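PDB 6WY9: acyl-CoA dehydrogenase domain protein Tcur3481 from Thermomonospora curvata, which binds FAD and probably acts as an acyl-CoA dehydrogenase, oxidising acyl-CoA thioesters. Local coordinates for residues Gly14-Arg17 and Gln18-Asp22. Sequence-based numbering, arbitrary orientation.
Sequences GLAR and QIFTD
The carbonyl oxygen of Arg17 is gripped twice by Thr21, one helical turn further on. The backbone N of Thr21 lies 2.8 Å from Arg17 O, and its hydroxyl OG1 reaches Arg17 O at 2.6 Å, the two donors arriving from opposite faces of the carbonyl plane. With OG1 anti to its own carbonyl carbon (chi1 -64°), the hydroxyl leans back along the helix and gives its proton to Arg17 O. Threonine suits this exposed flank because its short polar branch can find an acceptor in the helix itself. The chain of Arg17 starts alongside, its CG 4.0 Å from Thr21 OG1, then bends at chi3 and carries its guanidinium to a salt bridge with Glu77 of helix 67-80.

Gln18 N, Ile19 N and Phe20 N bond in turn to the carbonyls of Gly14, Leu15 and Ala16; the straightest runs from Phe20 N to Ala16 O, 2.8 Å long with 170° at the hydrogen. One turn apart, the methyl CB of Ala16 meets CE2 of the Phe20 ring at 3.9 Å. Alanine's small side chain fits a buried position close against Leu74 and Glu77, while the large side chain of Phe20 touches both helix 67-80 and helix 41-49.

Leu15 and Ile19 lie side by side and point the same way, brushing through their CD1 methyls at 4.1 Å. Leu15 is exposed, whereas the branched, apolar Ile19 also packs on Leu43 and Leu47. With Ala16 and Phe20 buried, Gln18 and Thr21 exposed, and Leu15 an apolar residue on the exposed side, these i to i+4 contacts mark an amphipathic alpha-helix, here helix 5-23 packed against its neighbours in the helical N-terminal domain of the acyl-CoA dehydrogenase fold.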
ATOM      1  N   GLY B  14      21.694  23.802 -14.481  1.00 53.47           N
ATOM      2  CA  GLY B  14      22.981  23.298 -14.932  1.00 53.55           C
ATOM      3  C   GLY B  14      24.127  23.759 -14.054  1.00 51.19           C
ATOM      4  O   GLY B  14      25.054  22.994 -13.763  1.00 51.12           O
ATOM      5  N   LEU B  15      24.090  25.019 -13.627  1.00 51.32           N
ATOM      6  CA  LEU B  15      25.156  25.542 -12.778  1.00 51.36           C
ATOM      7  C   LEU B  15      25.185  24.797 -11.448  1.00 49.73           C
ATOM      8  O   LEU B  15      26.246  24.334 -10.998  1.00 49.68           O
ATOM      9  CB  LEU B  15      24.948  27.044 -12.580  1.00 54.32           C
ATOM     10  CG  LEU B  15      25.969  27.945 -11.900  1.00 57.55           C
ATOM     11  CD1 LEU B  15      27.373  27.576 -12.354  1.00 60.43           C
ATOM     12  CD2 LEU B  15      25.659  29.449 -12.198  1.00 61.62           C
ATOM     13  N   ALA B  16      24.020  24.676 -10.801  1.00 46.26           N
ATOM     14  CA  ALA B  16      23.966  23.957  -9.532  1.00 45.66           C
ATOM     15  C   ALA B  16      24.430  22.520  -9.711  1.00 44.78           C
ATOM     16  O   ALA B  16      25.201  21.995  -8.898  1.00 45.50           O
ATOM     17  CB  ALA B  16      22.555  23.999  -8.950  1.00 42.34           C
ATOM     18  N   ARG B  17      24.011  21.888 -10.799  1.00 46.71           N
ATOM     19  CA  ARG B  17      24.405  20.508 -11.040  1.00 48.13           C
ATOM     20  C   ARG B  17      25.919  20.367 -11.119  1.00 49.44           C
ATOM     21  O   ARG B  17      26.488  19.420 -10.568  1.00 47.84           O
ATOM     22  CB  ARG B  17      23.756  20.003 -12.320  1.00 53.15           C
ATOM     23  CG  ARG B  17      24.100  18.569 -12.643  1.00 60.70           C
ATOM     24  CD  ARG B  17      23.066  18.000 -13.639  1.00 71.27           C
ATOM     25  NE  ARG B  17      21.744  17.773 -13.027  1.00 77.31           N
ATOM     26  CZ  ARG B  17      20.587  17.658 -13.690  1.00 85.43           C
ATOM     27  NH1 ARG B  17      20.533  17.759 -15.013  1.00 92.18           N
ATOM     28  NH2 ARG B  17      19.462  17.450 -13.024  1.00 85.01           N
ATOM     29  N   GLN B  18      26.592  21.294 -11.813  1.00 50.91           N
ATOM     30  CA  GLN B  18      28.036  21.178 -11.954  1.00 53.18           C
ATOM     31  C   GLN B  18      28.719  21.376 -10.611  1.00 50.98           C
ATOM     32  O   GLN B  18      29.676  20.668 -10.271  1.00 51.21           O
ATOM     33  CB  GLN B  18      28.561  22.208 -12.953  1.00 58.17           C
ATOM     34  CG  GLN B  18      30.069  22.099 -13.163  1.00 63.43           C
ATOM     35  CD  GLN B  18      30.468  20.807 -13.860  1.00 67.47           C
ATOM     36  OE1 GLN B  18      31.163  19.948 -13.289  1.00 65.62           O
ATOM     37  NE2 GLN B  18      30.009  20.650 -15.097  1.00 73.38           N
ATOM     38  N   ILE B  19      28.262  22.368  -9.848  1.00 48.54           N
ATOM     39  CA  ILE B  19      28.904  22.651  -8.571  1.00 47.73           C
ATOM     40  C   ILE B  19      28.693  21.478  -7.609  1.00 47.25           C
ATOM     41  O   ILE B  19      29.639  20.983  -6.975  1.00 46.72           O
ATOM     42  CB  ILE B  19      28.384  23.989  -8.025  1.00 46.85           C
ATOM     43  CG1 ILE B  19      28.897  25.127  -8.930  1.00 48.76           C
ATOM     44  CG2 ILE B  19      28.726  24.227  -6.508  1.00 46.36           C
ATOM     45  CD1 ILE B  19      28.300  26.446  -8.521  1.00 49.87           C
ATOM     46  N   PHE B  20      27.460  20.969  -7.545  1.00 45.12           N
ATOM     47  CA  PHE B  20      27.183  19.844  -6.657  1.00 43.15           C
ATOM     48  C   PHE B  20      27.939  18.604  -7.097  1.00 42.81           C
ATOM     49  O   PHE B  20      28.432  17.843  -6.265  1.00 41.75           O
ATOM     50  CB  PHE B  20      25.676  19.558  -6.609  1.00 40.14           C
ATOM     51  CG  PHE B  20      24.876  20.579  -5.832  1.00 41.67           C
ATOM     52  CD1 PHE B  20      25.307  21.039  -4.592  1.00 42.34           C
ATOM     53  CD2 PHE B  20      23.670  21.051  -6.326  1.00 40.73           C
ATOM     54  CE1 PHE B  20      24.562  21.955  -3.865  1.00 43.99           C
ATOM     55  CE2 PHE B  20      22.925  21.976  -5.599  1.00 40.21           C
ATOM     56  CZ  PHE B  20      23.366  22.430  -4.379  1.00 42.58           C
ATOM     57  N   THR B  21      28.021  18.373  -8.409  1.00 44.78           N
ATOM     58  CA  THR B  21      28.749  17.230  -8.936  1.00 47.83           C
ATOM     59  C   THR B  21      30.233  17.298  -8.597  1.00 48.94           C
ATOM     60  O   THR B  21      30.853  16.272  -8.287  1.00 47.67           O
ATOM     61  CB  THR B  21      28.561  17.177 -10.441  1.00 53.21           C
ATOM     62  OG1 THR B  21      27.180  16.945 -10.728  1.00 54.00           O
ATOM     63  CG2 THR B  21      29.421  16.039 -11.050  1.00 57.21           C
ATOM     64  N   ASP B  22      30.826  18.499  -8.684  1.00 47.65           N
ATOM     65  CA  ASP B  22      32.245  18.655  -8.342  1.00 50.22           C
ATOM     66  C   ASP B  22      32.529  18.444  -6.857  1.00 50.26           C
ATOM     67  O   ASP B  22      33.667  18.120  -6.496  1.00 52.66           O
ATOM     68  CB  ASP B  22      32.751  20.051  -8.715  1.00 51.99           C
ATOM     69  CG  ASP B  22      32.819  20.267 -10.197  1.00 57.33           C
ATOM     70  OD1 ASP B  22      32.824  19.277 -10.949  1.00 58.79           O
ATOM     71  OD2 ASP B  22      32.896  21.446 -10.600  1.00 60.61           O
TER